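PDB 7LPO: cytoplasmic protein from Cryptococcus neoformans var. grubii serotype A, which probably hydrolyses the beta-glucosidic bond of steryl glucosides, as a glycoside hydrolase of family 5. Local coordinates for residues 559-567 with 675-683. Numbering follows the deposited sequence.
Sequences ACDGPNCLN and GIPERIDFD
Gly562 and Ile680 form a single antiparallel bridge, a hydrogen-bonded pair, that joins the TIM-barrel part of a family 5 glycoside hydrolase to its C-terminal beta domain. The loop between helix 547-559 and strand 567-570 docks here on strand 676-682, an outermost strand of its antiparallel sheet, and illustrates how a loop can pair with an edge strand through one residue. Ile680 N donates to Gly562 O at 3.0 Å, the donor tilted 31° from the carbonyl plane; the return bond from Gly562 N to Ile680 O is weak, bent to 129°.

On one face of the strand the two branches of Ile680 divide the work: CG2 lies 3.7 Å from Asp561 CG, while CD1 meets Cys565 SG at the same separation. A chi1 of -66° sets Cys565 SG beside its own backbone N, where it reaches Pro677 CB as well. OD1 of Asp561 pairs with Arg39 and OD2 with Arg667, and a water bridges OD2 to Phe682 N across the contact.

On the face of the strand opposite Ile680, Arg679, extended from CG to NE, lays one guanidinium face over Gly562 CA, with NH1 3.6 Å from Pro563 CD. Asp681 fixes the rotation of that plane by a side-on salt bridge: NE reaches OD2 at 2.6 Å, nearly in the guanidinium plane, and NH2 meets the syn lone pair of OD1 at 3.0 Å.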
loop_
_atom_site.group_PDB
_atom_site.type_symbol
_atom_site.label_atom_id
_atom_site.label_comp_id
_atom_site.label_asym_id
_atom_site.label_seq_id
_atom_site.Cartn_x
_atom_site.Cartn_y
_atom_site.Cartn_z
ATOM N N ALA A 559 -6.949 -13.950 8.494
ATOM C CA ALA A 559 -5.832 -13.547 9.338
ATOM C C ALA A 559 -6.120 -12.218 10.028
ATOM O O ALA A 559 -5.566 -11.943 11.098
ATOM C CB ALA A 559 -4.550 -13.464 8.507
ATOM N N CYS A 560 -6.988 -11.396 9.447
ATOM C CA CYS A 560 -7.430 -10.168 10.088
ATOM C C CYS A 560 -8.594 -10.393 11.042
ATOM O O CYS A 560 -9.006 -9.447 11.723
ATOM C CB CYS A 560 -7.816 -9.133 9.029
ATOM S SG CYS A 560 -6.476 -8.822 7.868
ATOM N N ASP A 561 -9.121 -11.607 11.104
ATOM C CA ASP A 561 -10.184 -11.971 12.034
ATOM C C ASP A 561 -9.543 -12.632 13.260
ATOM O O ASP A 561 -8.552 -12.092 13.759
ATOM C CB ASP A 561 -11.214 -12.841 11.313
ATOM C CG ASP A 561 -12.093 -12.061 10.350
ATOM O OD1 ASP A 561 -12.039 -10.811 10.356
ATOM O OD2 ASP A 561 -12.860 -12.713 9.589
ATOM N N GLY A 562 -10.032 -13.769 13.743
ATOM C CA GLY A 562 -9.480 -14.380 14.924
ATOM C C GLY A 562 -9.488 -13.411 16.081
ATOM O O GLY A 562 -10.428 -12.630 16.260
ATOM N N PRO A 563 -8.424 -13.432 16.888
ATOM C CA PRO A 563 -8.301 -12.439 17.962
ATOM C C PRO A 563 -7.820 -11.084 17.484
ATOM O O PRO A 563 -7.794 -10.144 18.291
ATOM C CB PRO A 563 -7.275 -13.078 18.905
ATOM C CG PRO A 563 -6.366 -13.858 17.957
ATOM C CD PRO A 563 -7.310 -14.405 16.897
ATOM N N ASN A 564 -7.418 -10.955 16.213
ATOM C CA ASN A 564 -6.851 -9.697 15.740
ATOM C C ASN A 564 -7.935 -8.644 15.542
ATOM O O ASN A 564 -7.762 -7.493 15.945
ATOM C CB ASN A 564 -6.067 -9.931 14.444
ATOM C CG ASN A 564 -4.865 -10.843 14.649
ATOM O OD1 ASN A 564 -4.268 -10.862 15.720
ATOM N ND2 ASN A 564 -4.504 -11.594 13.619
ATOM N N CYS A 565 -9.048 -9.014 14.903
ATOM C CA CYS A 565 -10.186 -8.113 14.689
ATOM C C CYS A 565 -9.740 -6.773 14.098
ATOM O O CYS A 565 -10.068 -5.696 14.602
ATOM C CB CYS A 565 -10.960 -7.908 15.997
ATOM S SG CYS A 565 -11.791 -9.401 16.629
ATOM N N LEU A 566 -9.024 -6.847 12.983
ATOM C CA LEU A 566 -8.302 -5.700 12.459
ATOM C C LEU A 566 -9.120 -4.876 11.468
ATOM O O LEU A 566 -10.038 -5.369 10.803
ATOM C CB LEU A 566 -7.014 -6.157 11.771
ATOM C CG LEU A 566 -5.795 -6.418 12.652
ATOM C CD1 LEU A 566 -4.766 -7.237 11.877
ATOM C CD2 LEU A 566 -5.195 -5.108 13.131
ATOM N N ASN A 567 -8.772 -3.595 11.396
ATOM C CA ASN A 567 -9.156 -2.742 10.288
ATOM C C ASN A 567 -8.241 -3.028 9.099
ATOM O O ASN A 567 -7.069 -3.393 9.266
ATOM C CB ASN A 567 -9.052 -1.270 10.693
ATOM C CG ASN A 567 -9.743 -0.969 12.011
ATOM O OD1 ASN A 567 -10.971 -0.997 12.114
ATOM N ND2 ASN A 567 -8.953 -0.674 13.028
ATOM N N GLY A 675 -18.710 -2.258 23.495
ATOM C CA GLY A 675 -17.681 -3.112 24.044
ATOM C C GLY A 675 -16.485 -3.216 23.119
ATOM O O GLY A 675 -16.297 -2.415 22.201
ATOM N N ILE A 676 -15.670 -4.231 23.369
ATOM C CA ILE A 676 -14.395 -4.431 22.687
ATOM C C ILE A 676 -14.487 -5.712 21.862
ATOM O O ILE A 676 -14.806 -6.776 22.416
ATOM C CB ILE A 676 -13.231 -4.513 23.686
ATOM C CG1 ILE A 676 -13.097 -3.211 24.471
ATOM C CG2 ILE A 676 -11.923 -4.830 22.958
ATOM C CD1 ILE A 676 -12.839 -1.989 23.607
ATOM N N PRO A 677 -14.214 -5.669 20.557
ATOM C CA PRO A 677 -14.184 -6.918 19.783
ATOM C C PRO A 677 -13.145 -7.862 20.363
ATOM O O PRO A 677 -11.988 -7.490 20.562
ATOM C CB PRO A 677 -13.809 -6.463 18.363
ATOM C CG PRO A 677 -14.082 -4.988 18.321
ATOM C CD PRO A 677 -13.878 -4.492 19.733
ATOM N N GLU A 678 -13.560 -9.095 20.638
ATOM C CA GLU A 678 -12.655 -10.097 21.186
ATOM C C GLU A 678 -12.250 -11.151 20.166
ATOM O O GLU A 678 -11.065 -11.488 20.072
ATOM C CB GLU A 678 -13.289 -10.780 22.408
ATOM C CG GLU A 678 -12.365 -11.784 23.077
ATOM C CD GLU A 678 -12.256 -11.582 24.574
ATOM O OE1 GLU A 678 -12.675 -12.488 25.319
ATOM O OE2 GLU A 678 -11.753 -10.523 25.006
ATOM N N ARG A 679 -13.198 -11.691 19.399
ATOM C CA ARG A 679 -12.873 -12.756 18.459
ATOM C C ARG A 679 -13.892 -12.803 17.327
ATOM O O ARG A 679 -15.099 -12.689 17.560
ATOM C CB ARG A 679 -12.821 -14.128 19.155
ATOM C CG ARG A 679 -11.955 -15.100 18.391
ATOM C CD ARG A 679 -12.010 -16.556 18.803
ATOM N NE ARG A 679 -11.535 -17.329 17.651
ATOM C CZ ARG A 679 -10.254 -17.568 17.366
ATOM N NH1 ARG A 679 -9.291 -17.139 18.172
ATOM N NH2 ARG A 679 -9.934 -18.245 16.265
ATOM N N ILE A 680 -13.397 -12.999 16.106
ATOM C CA ILE A 680 -14.248 -13.191 14.936
ATOM C C ILE A 680 -13.828 -14.466 14.228
ATOM O O ILE A 680 -12.634 -14.689 14.000
ATOM C CB ILE A 680 -14.165 -12.018 13.949
ATOM C CG1 ILE A 680 -14.731 -10.746 14.560
ATOM C CG2 ILE A 680 -14.914 -12.371 12.669
ATOM C CD1 ILE A 680 -14.227 -9.500 13.872
ATOM N N ASP A 681 -14.812 -15.281 13.845
ATOM C CA ASP A 681 -14.572 -16.505 13.094
ATOM C C ASP A 681 -15.630 -16.616 12.009
ATOM O O ASP A 681 -16.825 -16.477 12.283
ATOM C CB ASP A 681 -14.619 -17.743 13.998
ATOM C CG ASP A 681 -13.418 -17.845 14.924
ATOM O OD1 ASP A 681 -12.271 -17.949 14.431
ATOM O OD2 ASP A 681 -13.620 -17.841 16.153
ATOM N N PHE A 682 -15.197 -16.880 10.784
ATOM C CA PHE A 682 -16.116 -17.035 9.669
ATOM C C PHE A 682 -15.638 -18.195 8.817
ATOM O O PHE A 682 -14.453 -18.270 8.479
ATOM C CB PHE A 682 -16.196 -15.760 8.830
ATOM C CG PHE A 682 -16.998 -15.917 7.569
ATOM C CD1 PHE A 682 -18.357 -16.160 7.625
ATOM C CD2 PHE A 682 -16.390 -15.825 6.333
ATOM C CE1 PHE A 682 -19.101 -16.294 6.474
ATOM C CE2 PHE A 682 -17.126 -15.962 5.174
ATOM C CZ PHE A 682 -18.483 -16.199 5.243
ATOM N N ASP A 683 -16.564 -19.080 8.463
ATOM C CA ASP A 683 -16.287 -20.249 7.644
ATOM C C ASP A 683 -17.153 -20.184 6.391
ATOM O O ASP A 683 -18.385 -20.213 6.476
ATOM C CB ASP A 683 -16.551 -21.526 8.435
ATOM C CG ASP A 683 -16.289 -22.773 7.630
ATOM O OD1 ASP A 683 -15.123 -22.984 7.221
ATOM O OD2 ASP A 683 -17.249 -23.541 7.415
HETATM O O HOH W 1 -12.743 -15.551 10.117
HETATM O O HOH W 2 -8.851 -10.074 21.007
#